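Local coordinates for protein Mypaa.01249.c (Mycobacterium paratuberculosis, PDB 3RD5) that probably acts as an oxidoreductase of the short-chain dehydrogenase/reductase family, with a Rossmann-type fold, although its substrate is unknown, at residues Q72-S75 / S76-R79; S110-T114 / N115-H119; L125-P128 / R129-D132; R157-P161 / W162-S166; A195-G198 / Y199-T202. One frame throughout, in Å; residues are numbered along the deposited sequence. Where two conformers were deposited one is given.

Contact 1 (Q72-S75 / S76-R79)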
loop_
_atom_site.group_PDB
_atom_site.type_symbol
_atom_site.label_atom_id
_atom_site.label_comp_id
_atom_site.label_asym_id
_atom_site.label_seq_id
_atom_site.Cartn_x
_atom_site.Cartn_y
_atom_site.Cartn_z
ATOM N N GLN A 72 -7.253 0.876 11.154
ATOM C CA GLN A 72 -6.975 0.575 12.567
ATOM C C GLN A 72 -8.081 -0.187 13.267
ATOM O O GLN A 72 -8.090 -0.267 14.504
ATOM C CB GLN A 72 -6.661 1.860 13.356
ATOM C CG GLN A 72 -5.484 2.624 12.749
ATOM C CD GLN A 72 -4.956 3.772 13.607
ATOM O OE1 GLN A 72 -5.153 3.810 14.833
ATOM N NE2 GLN A 72 -4.178 4.649 12.980
ATOM N N ASP A 73 -8.995 -0.756 12.498
ATOM C CA ASP A 73 -10.144 -1.515 13.064
ATOM C C ASP A 73 -10.465 -2.643 12.081
ATOM O O ASP A 73 -11.037 -2.409 11.029
ATOM C CB ASP A 73 -11.315 -0.550 13.287
ATOM C CG ASP A 73 -12.566 -1.204 13.834
ATOM O OD1 ASP A 73 -12.666 -2.443 13.843
ATOM O OD2 ASP A 73 -13.474 -0.445 14.291
ATOM N N LEU A 74 -10.037 -3.859 12.405
ATOM C CA LEU A 74 -10.260 -4.962 11.480
ATOM C C LEU A 74 -11.723 -5.202 11.143
ATOM O O LEU A 74 -12.046 -5.691 10.050
ATOM C CB LEU A 74 -9.565 -6.240 11.971
ATOM C CG LEU A 74 -8.052 -6.229 11.985
ATOM C CD1 LEU A 74 -7.520 -7.490 12.706
ATOM C CD2 LEU A 74 -7.503 -6.183 10.549
ATOM N N SER A 75 -12.650 -4.870 12.049
ATOM C CA SER A 75 -14.066 -4.995 11.717
ATOM C C SER A 75 -14.509 -4.042 10.619
ATOM O O SER A 75 -15.324 -4.403 9.780
ATOM C CB SER A 75 -14.957 -4.843 12.953
ATOM O OG SER A 75 -15.059 -3.496 13.438
ATOM N N SER A 76 -13.918 -2.857 10.602
ATOM C CA SER A 76 -14.133 -1.903 9.539
ATOM C C SER A 76 -13.502 -2.367 8.213
ATOM O O SER A 76 -14.129 -2.227 7.161
ATOM C CB SER A 76 -13.476 -0.566 9.928
ATOM O OG SER A 76 -13.690 0.383 8.888
ATOM N N VAL A 77 -12.296 -2.912 8.265
ATOM C CA VAL A 77 -11.677 -3.502 7.083
ATOM C C VAL A 77 -12.619 -4.530 6.450
ATOM O O VAL A 77 -12.813 -4.540 5.238
ATOM C CB VAL A 77 -10.298 -4.113 7.403
ATOM C CG1 VAL A 77 -9.670 -4.865 6.153
ATOM C CG2 VAL A 77 -9.327 -3.020 7.920
ATOM N N ARG A 78 -13.169 -5.416 7.277
ATOM C CA ARG A 78 -14.066 -6.485 6.810
ATOM C C ARG A 78 -15.338 -5.938 6.185
ATOM O O ARG A 78 -15.761 -6.396 5.116
ATOM C CB ARG A 78 -14.396 -7.444 7.956
ATOM C CG ARG A 78 -13.237 -8.310 8.357
ATOM C CD ARG A 78 -13.651 -9.432 9.334
ATOM N NE ARG A 78 -12.668 -10.494 9.248
ATOM C CZ ARG A 78 -12.704 -11.495 8.377
ATOM N NH1 ARG A 78 -13.719 -11.666 7.526
ATOM N NH2 ARG A 78 -11.728 -12.372 8.395
ATOM N N ARG A 79 -15.950 -4.958 6.830
ATOM C CA ARG A 79 -17.188 -4.348 6.317
ATOM C C ARG A 79 -16.910 -3.665 4.956
ATOM O O ARG A 79 -17.687 -3.809 4.002
ATOM C CB ARG A 79 -17.718 -3.358 7.351
ATOM C CG ARG A 79 -18.447 -4.001 8.517
ATOM C CD ARG A 79 -19.234 -2.957 9.337
ATOM N NE ARG A 79 -18.425 -1.815 9.774
ATOM C CZ ARG A 79 -17.670 -1.761 10.871
ATOM N NH1 ARG A 79 -17.599 -2.795 11.708
ATOM N NH2 ARG A 79 -16.990 -0.654 11.149
HETATM O O HOH W 1 -16.179 -0.631 13.893
#
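Ser-75 and Arg-79 meet one turn apart at the start of helix 74-82, where the arginine folds its guanidinium group back along the helix. NH1 of Arg-79 gives a weak bond to Ser-75 OG (3.2 Å), while the carbonyl O of Ser-75 lies over one guanidinium face, toward the rim. A bend in the arginine chain (chi3 -53°) brings the group back to this carbonyl, which also accepts from Arg-79 N. The Ser-75 hydroxyl in turn donates to Asp-73 OD1 at 2.6 Å, on the syn side but 31° out of the carboxylate plane. Asp-73 is the N-cap: with CG anti to its N (chi1 179°), OD1 takes weak bonds from Ser-75 N (3.0 Å) and Ser-76 N (3.5 Å), amides of the first turn, which have no preceding helical turn to supply carbonyls. The second oxygen, OD2, accepts from a water at 2.7 Å. That water accepts from Arg-79 NH2 at 2.9 Å, so it joins two opposite charges that do not touch. Val-77 N closes the first turn on Asp-73 O. Farther out, Asp-70 N binds Ser-76 OG and Asp-106 OD2 accepts from Leu-74 N, while Leu-74 and Val-77 pack on helix 110-126.

Contact 2 (S110-T114 / N115-H119)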
loop_
_atom_site.group_PDB
_atom_site.type_symbol
_atom_site.label_atom_id
_atom_site.label_comp_id
_atom_site.label_asym_id
_atom_site.label_seq_id
_atom_site.Cartn_x
_atom_site.Cartn_y
_atom_site.Cartn_z
ATOM N N SER A 110 0.438 1.276 16.274
ATOM C CA SER A 110 -0.353 1.919 15.213
ATOM C C SER A 110 0.281 1.923 13.824
ATOM O O SER A 110 -0.437 1.830 12.830
ATOM C CB SER A 110 -0.834 3.322 15.622
ATOM O OG SER A 110 0.225 4.272 15.628
ATOM N N GLN A 111 1.598 2.017 13.741
ATOM C CA GLN A 111 2.239 2.058 12.423
ATOM C C GLN A 111 2.191 0.676 11.778
ATOM O O GLN A 111 1.791 0.549 10.620
ATOM C CB GLN A 111 3.643 2.653 12.484
ATOM C CG GLN A 111 3.641 4.068 13.031
ATOM C CD GLN A 111 4.965 4.761 12.881
ATOM O OE1 GLN A 111 5.398 5.080 11.755
ATOM N NE2 GLN A 111 5.631 5.024 14.010
ATOM N N ILE A 112 2.654 -0.362 12.461
ATOM C CA ILE A 112 2.548 -1.710 11.869
ATOM C C ILE A 112 1.080 -2.060 11.645
ATOM O O ILE A 112 0.735 -2.711 10.637
ATOM C CB ILE A 112 3.312 -2.766 12.693
ATOM C CG1 ILE A 112 3.496 -4.064 11.935
ATOM C CG2 ILE A 112 2.622 -3.070 14.032
ATOM C CD1 ILE A 112 4.511 -3.993 10.780
ATOM N N GLY A 113 0.210 -1.636 12.551
ATOM C CA GLY A 113 -1.213 -1.969 12.456
ATOM C C GLY A 113 -1.893 -1.326 11.259
ATOM O O GLY A 113 -2.715 -1.969 10.579
ATOM N N THR A 114 -1.619 -0.070 11.023
ATOM C CA THR A 114 -2.228 0.685 9.923
ATOM C C THR A 114 -1.574 0.315 8.595
ATOM O O THR A 114 -2.232 -0.040 7.615
ATOM C CB THR A 114 -2.057 2.205 10.123
ATOM O OG1 THR A 114 -2.645 2.599 11.375
ATOM C CG2 THR A 114 -2.704 3.007 8.967
ATOM N N ASN A 115 -0.244 0.407 8.538
ATOM C CA ASN A 115 0.476 0.403 7.275
ATOM C C ASN A 115 0.603 -0.999 6.717
ATOM O O ASN A 115 0.575 -1.189 5.505
ATOM C CB ASN A 115 1.868 0.977 7.497
ATOM C CG ASN A 115 1.880 2.438 7.931
ATOM O OD1 ASN A 115 0.843 3.120 7.916
ATOM N ND2 ASN A 115 3.063 2.938 8.326
ATOM N N HIS A 116 0.764 -1.982 7.607
ATOM C CA HIS A 116 0.886 -3.370 7.194
ATOM C C HIS A 116 -0.344 -4.228 7.516
ATOM O O HIS A 116 -0.961 -4.810 6.615
ATOM C CB HIS A 116 2.168 -4.014 7.785
ATOM C CG HIS A 116 2.253 -5.479 7.561
ATOM N ND1 HIS A 116 2.376 -6.040 6.310
ATOM C CD2 HIS A 116 2.210 -6.512 8.435
ATOM C CE1 HIS A 116 2.377 -7.362 6.421
ATOM N NE2 HIS A 116 2.282 -7.680 7.711
ATOM N N LEU A 117 -0.694 -4.374 8.794
ATOM C CA LEU A 117 -1.705 -5.385 9.140
ATOM C C LEU A 117 -3.075 -5.123 8.570
ATOM O O LEU A 117 -3.752 -6.040 8.091
ATOM C CB LEU A 117 -1.780 -5.638 10.665
ATOM C CG LEU A 117 -0.482 -6.199 11.282
ATOM C CD1 LEU A 117 -0.460 -6.059 12.837
ATOM C CD2 LEU A 117 -0.212 -7.670 10.883
ATOM N N GLY A 118 -3.488 -3.859 8.566
ATOM C CA GLY A 118 -4.812 -3.555 8.002
ATOM C C GLY A 118 -4.840 -3.812 6.481
ATOM O O GLY A 118 -5.822 -4.307 5.960
ATOM N N HIS A 119 -3.759 -3.472 5.808
ATOM C CA HIS A 119 -3.578 -3.760 4.373
ATOM C C HIS A 119 -3.487 -5.253 4.068
ATOM O O HIS A 119 -4.009 -5.737 3.065
ATOM C CB HIS A 119 -2.379 -3.010 3.808
ATOM C CG HIS A 119 -2.647 -1.555 3.540
ATOM N ND1 HIS A 119 -1.734 -0.569 3.858
ATOM C CD2 HIS A 119 -3.665 -0.940 2.887
ATOM C CE1 HIS A 119 -2.214 0.603 3.433
ATOM N NE2 HIS A 119 -3.413 0.412 2.877
#
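Ile-112 and His-116 lie side by side and point the same way, with CD1 of the isoleucine 3.8 Å from CB of the histidine. Tightest is the backbone. Ile-112 O holds two donors: Leu-117 N at 2.9 Å, almost straight ahead of the carbonyl, and His-116 N at 3.1 Å, 44° above its plane. Gly-118 N likewise reaches back five residues to Gly-113 O (2.9 Å), so the helix widens here into a pi-type turn. Probably as a consequence, the carbonyl O of Asn-115 accepts from side chains: Asn-172 ND2 and His-119 ND1 (2.9 Å), the latter well above the carbonyl plane though the oxygen lies in the imidazole plane. A similar distortion at an active-site asparagine is familiar in short-chain dehydrogenases, and Asn-115 probably corresponds to it. Asn-115 CG lies beside its own N (chi1 -64°), and ND2 bonds to Ser-168 OG and Ile-96 O. The looser side is apolar: Ile-112 CG2 and Leu-117 CD1 approach only to 4.5 Å. Neither side faces solvent, since every touching residue is buried. Helix 161-185 packs along Gln-111, Asn-115 and His-116, helix 271-285 along Leu-117, and His-119 NE2 reaches Thr-22 at the end of strand 18-22.

Contact 3 (L125-P128 / R129-D132)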
loop_
_atom_site.group_PDB
_atom_site.type_symbol
_atom_site.label_atom_id
_atom_site.label_comp_id
_atom_site.label_asym_id
_atom_site.label_seq_id
_atom_site.Cartn_x
_atom_site.Cartn_y
_atom_site.Cartn_z
ATOM N N LEU A 125 -8.871 -10.330 1.887
ATOM C CA LEU A 125 -10.323 -10.331 1.734
ATOM C C LEU A 125 -10.757 -9.953 0.312
ATOM O O LEU A 125 -11.764 -10.494 -0.176
ATOM C CB LEU A 125 -10.952 -9.394 2.748
ATOM C CG LEU A 125 -10.844 -9.841 4.200
ATOM C CD1 LEU A 125 -11.157 -8.695 5.149
ATOM C CD2 LEU A 125 -11.757 -11.069 4.477
ATOM N N LEU A 126 -9.998 -9.115 -0.390
ATOM C CA LEU A 126 -10.342 -8.712 -1.764
ATOM C C LEU A 126 -9.809 -9.636 -2.862
ATOM O O LEU A 126 -10.334 -9.650 -3.982
ATOM C CB LEU A 126 -9.883 -7.290 -2.030
ATOM C CG LEU A 126 -10.607 -6.202 -1.258
ATOM C CD1 LEU A 126 -10.031 -4.786 -1.591
ATOM C CD2 LEU A 126 -12.111 -6.231 -1.576
ATOM N N LEU A 127 -8.722 -10.368 -2.587
ATOM C CA LEU A 127 -8.036 -11.149 -3.600
ATOM C C LEU A 127 -8.932 -12.020 -4.492
ATOM O O LEU A 127 -8.699 -12.035 -5.708
ATOM C CB LEU A 127 -6.927 -12.021 -2.997
ATOM C CG LEU A 127 -5.570 -11.369 -2.839
ATOM C CD1 LEU A 127 -4.657 -12.239 -1.971
ATOM C CD2 LEU A 127 -4.851 -11.071 -4.166
ATOM N N PRO A 128 -9.934 -12.694 -3.923
ATOM C CA PRO A 128 -10.809 -13.516 -4.779
ATOM C C PRO A 128 -11.603 -12.741 -5.828
ATOM O O PRO A 128 -12.176 -13.379 -6.741
ATOM C CB PRO A 128 -11.749 -14.180 -3.767
ATOM C CG PRO A 128 -11.021 -14.139 -2.496
ATOM C CD PRO A 128 -10.274 -12.853 -2.498
ATOM N N ARG A 129 -11.698 -11.427 -5.683
ATOM C CA ARG A 129 -12.482 -10.567 -6.566
ATOM C C ARG A 129 -11.646 -9.502 -7.278
ATOM O O ARG A 129 -12.190 -8.582 -7.886
ATOM C CB ARG A 129 -13.631 -9.942 -5.789
ATOM C CG ARG A 129 -14.531 -11.018 -5.143
ATOM C CD ARG A 129 -15.834 -10.447 -4.573
ATOM N NE ARG A 129 -15.598 -9.450 -3.555
ATOM C CZ ARG A 129 -15.204 -9.680 -2.318
ATOM N NH1 ARG A 129 -14.967 -10.910 -1.892
ATOM N NH2 ARG A 129 -15.043 -8.655 -1.484
ATOM N N LEU A 130 -10.334 -9.683 -7.257
ATOM C CA LEU A 130 -9.390 -8.814 -7.970
ATOM C C LEU A 130 -8.972 -9.456 -9.289
ATOM O O LEU A 130 -8.775 -10.690 -9.375
ATOM C CB LEU A 130 -8.127 -8.565 -7.144
ATOM C CG LEU A 130 -8.245 -7.686 -5.900
ATOM C CD1 LEU A 130 -6.855 -7.487 -5.231
ATOM C CD2 LEU A 130 -8.942 -6.335 -6.190
ATOM N N THR A 131 -8.786 -8.626 -10.325
ATOM C CA THR A 131 -8.443 -9.137 -11.661
ATOM C C THR A 131 -7.023 -8.891 -12.197
ATOM O O THR A 131 -6.578 -9.631 -13.106
ATOM C CB THR A 131 -9.395 -8.613 -12.740
ATOM O OG1 THR A 131 -9.148 -7.220 -12.963
ATOM C CG2 THR A 131 -10.854 -8.850 -12.351
ATOM N N ASP A 132 -6.317 -7.882 -11.684
ATOM C CA ASP A 132 -4.995 -7.537 -12.226
ATOM C C ASP A 132 -3.898 -7.534 -11.189
ATOM O O ASP A 132 -3.007 -8.388 -11.234
ATOM C CB ASP A 132 -5.095 -6.189 -12.967
ATOM C CG ASP A 132 -3.775 -5.669 -13.495
ATOM O OD1 ASP A 132 -2.693 -6.277 -13.327
ATOM O OD2 ASP A 132 -3.820 -4.587 -14.146
HETATM O O HOH W 2 -13.713 -12.002 0.834
#
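Leu-126 lays its CD2 branch against the guanidinium end of Arg-129, 3.8 Å from NH2, the two side chains crossing at about a right angle. The contact is the junction of a Rossmann-type beta-alpha-beta unit: helix 110-126 has come from strand 87-92, and the chain now turns to enter the neighbouring parallel strand 133-137. Residues 127-128 wind on as a 3-10 turn. Arg-129 N donates to Leu-126 O at 2.8 Å, 35° above the carbonyl plane, and Leu-130 N follows with a longer bond to Leu-127 O (3.3 Å). Released from the helix, Leu-130 runs extended, with its side chain buried. It has two conformers, so its packing is less certain; in one of them CG lies 4.2 Å from Leu-126 CB, and Leu-127 CD2 is as near to its CD1. Ala-87 and Leu-90 of strand 87-92 extend this apolar cluster, while Leu-125 and Leu-126 pack on Ala-81 of helix 74-82. Arg-129 lies at the border of this cluster, its aliphatic chain doubling back over the turn through the bend at chi3 (-60°). Its NE is fixed by Val-84 O. In the guanidinium plane, at its edge, a water accepts from Arg-129 NH1 at 3.2 Å and donates to Leu-125 O at 2.7 Å.

Contact 4 (R157-P161 / W162-S166)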
loop_
_atom_site.group_PDB
_atom_site.type_symbol
_atom_site.label_atom_id
_atom_site.label_comp_id
_atom_site.label_asym_id
_atom_site.label_seq_id
_atom_site.Cartn_x
_atom_site.Cartn_y
_atom_site.Cartn_z
ATOM N N ARG A 157 9.576 -3.511 24.442
ATOM C CA ARG A 157 10.807 -2.901 23.986
ATOM C C ARG A 157 10.537 -1.399 23.740
ATOM O O ARG A 157 9.498 -1.051 23.211
ATOM C CB ARG A 157 11.335 -3.579 22.688
ATOM C CG ARG A 157 10.411 -3.527 21.493
ATOM C CD ARG A 157 10.793 -4.572 20.441
ATOM N NE ARG A 157 9.898 -4.638 19.286
ATOM C CZ ARG A 157 10.174 -4.151 18.067
ATOM N NH1 ARG A 157 11.313 -3.519 17.821
ATOM N NH2 ARG A 157 9.301 -4.345 17.099
ATOM N N ARG A 158 11.466 -0.548 24.141
ATOM C CA ARG A 158 11.328 0.904 24.020
ATOM C C ARG A 158 10.952 1.267 22.584
ATOM O O ARG A 158 11.568 0.783 21.597
ATOM C CB ARG A 158 12.632 1.604 24.398
ATOM C CG ARG A 158 12.662 3.104 24.083
ATOM C CD ARG A 158 14.085 3.676 24.357
ATOM N NE ARG A 158 14.330 3.727 25.754
ATOM C CZ ARG A 158 15.461 3.382 26.390
ATOM N NH1 ARG A 158 16.490 2.795 25.763
ATOM N NH2 ARG A 158 15.522 3.563 27.671
ATOM N N TYR A 159 9.973 2.153 22.447
ATOM C CA TYR A 159 9.512 2.593 21.147
ATOM C C TYR A 159 10.467 3.586 20.495
ATOM O O TYR A 159 11.036 4.456 21.152
ATOM C CB TYR A 159 8.163 3.264 21.323
ATOM C CG TYR A 159 7.403 3.655 20.062
ATOM C CD1 TYR A 159 6.812 2.682 19.238
ATOM C CD2 TYR A 159 7.210 4.999 19.745
ATOM C CE1 TYR A 159 6.041 3.090 18.151
ATOM C CE2 TYR A 159 6.451 5.392 18.679
ATOM C CZ TYR A 159 5.904 4.442 17.888
ATOM O OH TYR A 159 5.095 4.927 16.822
ATOM N N SER A 160 10.572 3.506 19.162
ATOM C CA SER A 160 11.214 4.483 18.298
ATOM C C SER A 160 10.203 4.874 17.218
ATOM O O SER A 160 9.840 4.000 16.389
ATOM C CB SER A 160 12.440 3.868 17.661
ATOM O OG SER A 160 12.868 4.696 16.547
ATOM N N PRO A 161 9.744 6.138 17.164
ATOM C CA PRO A 161 8.813 6.517 16.104
ATOM C C PRO A 161 9.317 6.143 14.687
ATOM O O PRO A 161 8.553 5.621 13.869
ATOM C CB PRO A 161 8.630 8.014 16.283
ATOM C CG PRO A 161 8.831 8.196 17.777
ATOM C CD PRO A 161 9.905 7.235 18.157
ATOM N N TRP A 162 10.572 6.447 14.392
ATOM C CA TRP A 162 11.107 6.179 13.051
ATOM C C TRP A 162 11.382 4.713 12.835
ATOM O O TRP A 162 11.096 4.199 11.724
ATOM C CB TRP A 162 12.343 7.055 12.729
ATOM C CG TRP A 162 11.942 8.434 12.350
ATOM C CD1 TRP A 162 11.992 9.573 13.129
ATOM C CD2 TRP A 162 11.309 8.809 11.130
ATOM N NE1 TRP A 162 11.464 10.619 12.427
ATOM C CE2 TRP A 162 11.049 10.182 11.193
ATOM C CE3 TRP A 162 10.979 8.104 9.959
ATOM C CZ2 TRP A 162 10.421 10.871 10.119
ATOM C CZ3 TRP A 162 10.369 8.799 8.897
ATOM C CH2 TRP A 162 10.119 10.174 9.009
ATOM N N LEU A 163 11.931 3.978 13.802
ATOM C CA LEU A 163 12.160 2.547 13.574
ATOM C C LEU A 163 10.842 1.742 13.515
ATOM O O LEU A 163 10.767 0.706 12.852
ATOM C CB LEU A 163 13.201 1.926 14.529
ATOM C CG LEU A 163 14.644 2.359 14.299
ATOM C CD1 LEU A 163 15.531 1.849 15.477
ATOM C CD2 LEU A 163 15.185 1.848 12.957
ATOM N N ALA A 164 9.800 2.229 14.176
ATOM C CA ALA A 164 8.464 1.629 14.028
ATOM C C ALA A 164 7.908 1.875 12.619
ATOM O O ALA A 164 7.317 0.965 12.004
ATOM C CB ALA A 164 7.497 2.133 15.135
ATOM N N TYR A 165 8.111 3.081 12.081
ATOM C CA TYR A 165 7.837 3.338 10.656
ATOM C C TYR A 165 8.607 2.346 9.776
ATOM O O TYR A 165 8.040 1.681 8.905
ATOM C CB TYR A 165 8.158 4.777 10.267
ATOM C CG TYR A 165 7.655 5.148 8.877
ATOM C CD1 TYR A 165 6.303 5.022 8.534
ATOM C CD2 TYR A 165 8.529 5.561 7.897
ATOM C CE1 TYR A 165 5.851 5.342 7.271
ATOM C CE2 TYR A 165 8.091 5.879 6.647
ATOM C CZ TYR A 165 6.751 5.782 6.339
ATOM O OH TYR A 165 6.336 6.077 5.031
ATOM N N SER A 166 9.898 2.256 9.998
ATOM C CA SER A 166 10.760 1.408 9.191
ATOM C C SER A 166 10.351 -0.049 9.241
ATOM O O SER A 166 10.362 -0.759 8.208
ATOM C CB SER A 166 12.214 1.550 9.625
ATOM O OG SER A 166 12.720 2.867 9.403
HETATM O O HOH W 3 12.476 7.985 16.100
#
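From Ser-160 to Leu-163 the chain changes from extended to helical within one residue, Ser-160 being the N-cap (psi 115°) and Pro-161 the first residue of helix 161-185 (psi -47°). A proline suits that place, as it brings no N-H in need of an acceptor. Ala-164 N donates to Ser-160 O at 2.8 Å, and Tyr-165 N to Pro-161 O at 3.1 Å. The cap itself is the serine hydroxyl: OG stands opposite its own N across the CA-CB bond (chi1 165°) and accepts from Leu-163 N at 3.0 Å. Trp-162 N, the other amide at this end, gives its hydrogen to a water (3.0 Å) that is also weakly bonded to Ser-160 OG. Before the cap, the Tyr-159 ring meets the helix through CE1, which lies 3.5 Å from Ala-164 CB, while its OH bonds to Val-99 O and to Gln-111. Tyr-165 opens the YxxxK pattern that in related short-chain dehydrogenases carries the catalytic tyrosine and lysine. Helix 161-185 thus starts against helix 110-126, where Gln-111 NE2 also donates to Pro-161 O, and beside the loop that follows strand 87-92, on which Trp-162 and Tyr-165 pack at Ala-98 and Met-97.

Contact 5 (A195-G198 / Y199-T202)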
loop_
_atom_site.group_PDB
_atom_site.type_symbol
_atom_site.label_atom_id
_atom_site.label_comp_id
_atom_site.label_asym_id
_atom_site.label_seq_id
_atom_site.Cartn_x
_atom_site.Cartn_y
_atom_site.Cartn_z
ATOM N N ALA A 195 5.809 0.241 -4.728
ATOM C CA ALA A 195 6.321 1.546 -5.152
ATOM C C ALA A 195 6.684 2.333 -3.927
ATOM O O ALA A 195 6.198 2.060 -2.823
ATOM C CB ALA A 195 5.235 2.317 -5.977
ATOM N N HIS A 196 7.527 3.357 -4.081
ATOM C CA HIS A 196 7.741 4.307 -3.004
ATOM C C HIS A 196 7.917 5.709 -3.565
ATOM O O HIS A 196 8.404 5.857 -4.688
ATOM C CB HIS A 196 8.934 3.890 -2.106
ATOM C CG HIS A 196 10.274 4.193 -2.679
ATOM N ND1 HIS A 196 10.932 5.382 -2.421
ATOM C CD2 HIS A 196 11.065 3.480 -3.514
ATOM C CE1 HIS A 196 12.080 5.371 -3.072
ATOM N NE2 HIS A 196 12.194 4.239 -3.759
ATOM N N PRO A 197 7.581 6.734 -2.752
ATOM C CA PRO A 197 7.425 8.085 -3.322
ATOM C C PRO A 197 8.691 8.907 -3.302
ATOM O O PRO A 197 8.635 10.084 -3.715
ATOM C CB PRO A 197 6.366 8.713 -2.411
ATOM C CG PRO A 197 6.585 8.023 -1.104
ATOM C CD PRO A 197 6.825 6.596 -1.486
ATOM N N GLY A 198 9.815 8.366 -2.843
ATOM C CA GLY A 198 11.015 9.188 -2.684
ATOM C C GLY A 198 11.013 9.995 -1.405
ATOM O O GLY A 198 10.549 9.554 -0.362
ATOM N N TYR A 199 11.524 11.218 -1.500
ATOM C CA TYR A 199 11.863 12.025 -0.335
ATOM C C TYR A 199 10.717 12.328 0.624
ATOM O O TYR A 199 10.940 12.540 1.821
ATOM C CB TYR A 199 12.519 13.363 -0.779
ATOM C CG TYR A 199 11.588 14.252 -1.589
ATOM C CD1 TYR A 199 10.744 15.158 -0.948
ATOM C CD2 TYR A 199 11.547 14.196 -2.967
ATOM C CE1 TYR A 199 9.862 15.951 -1.676
ATOM C CE2 TYR A 199 10.648 14.981 -3.716
ATOM C CZ TYR A 199 9.825 15.868 -3.055
ATOM O OH TYR A 199 8.968 16.657 -3.882
ATOM N N SER A 200 9.496 12.415 0.122
ATOM C CA SER A 200 8.385 12.873 1.001
ATOM C C SER A 200 8.134 12.013 2.206
ATOM O O SER A 200 7.667 12.515 3.231
ATOM C CB SER A 200 7.096 12.958 0.206
ATOM O OG SER A 200 6.714 11.747 -0.332
ATOM N N HIS A 201 8.429 10.726 2.086
ATOM C CA HIS A 201 8.167 9.772 3.194
ATOM C C HIS A 201 9.444 9.227 3.751
ATOM O O HIS A 201 9.658 8.030 3.894
ATOM C CB HIS A 201 7.186 8.705 2.718
ATOM C CG HIS A 201 5.806 9.248 2.542
ATOM N ND1 HIS A 201 5.465 10.118 1.531
ATOM C CD2 HIS A 201 4.683 9.090 3.292
ATOM C CE1 HIS A 201 4.180 10.415 1.621
ATOM N NE2 HIS A 201 3.676 9.795 2.675
ATOM N N THR A 202 10.286 10.147 4.179
ATOM C CA THR A 202 11.592 9.830 4.716
ATOM C C THR A 202 11.861 10.810 5.863
ATOM O O THR A 202 11.164 11.811 6.023
ATOM C CB THR A 202 12.733 9.965 3.690
ATOM O OG1 THR A 202 12.924 11.352 3.382
ATOM C CG2 THR A 202 12.438 9.163 2.445
HETATM O O HOH W 4 8.567 12.587 -2.662
#
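Pro-197 and His-201 pack together in this compact turn, their side chains crossing at about a right angle. CG of the proline comes 3.5 Å from His-201 ND1, and the Ser-200 hydroxyl lies against the same pyrrolidine ring, 3.7 Å from Pro-197 CB. A second small packing contact sets Thr-202 CG2 3.4 Å from the carbonyl O of Gly-198.

Among the direct hydrogen bonds, His-201 N closes the turn on Gly-198 O, but weakly. Ser-200 OG meets His-201 ND1 at 2.8 Å in the plane of the imidazole, at its edge, which helps to hold the ring's rotation. Thr-202 OG1 swings over its own backbone (chi1 70°) to donate to Tyr-199 O at 2.8 Å.

Water bridges the bend as well. One molecule donates to Pro-197 O (2.7 Å) and accepts from Ser-200 N (2.9 Å); it also sits over the centre of one face of the Tyr-199 ring, 3.2 Å above its plane. The phenol OH is held farther out by Asp-227.

Backbone conformation singles out Gly-198: phi 81° and psi -142° are accessible to glycine, whereas a side chain would press against neighbouring backbone atoms. The loop follows strand 191-195, and His-201 O accepts a hydrogen bond from Ser-139 OG. A Pro-Gly pair after this strand is the PG motif of short-chain dehydrogenases, which in relatives lines the nicotinamide site and probably does so here.

Overall arrangement
Four of the five contacts follow how one Rossmann-type fold starts, bends and ends its helices; contact 5 is instead a glycine-dependent loop beyond a strand. Contact 2 is wholly buried, whereas the other four are partly so. Contacts 2 and 3 use the same helix 110-126, one at its widened interior and one at its tightened end, and contact 1 packs on that helix near both. Contacts 1 and 4 are both N-caps, carboxylate in one and hydroxyl in the other, about 24 Å apart between centres. Gln-111 ties contact 2 to contact 4, whose Trp-162 and Tyr-165 touch contact 5; these three probably border the active site. Contact 3 lies far from contact 4, across the chain's centre.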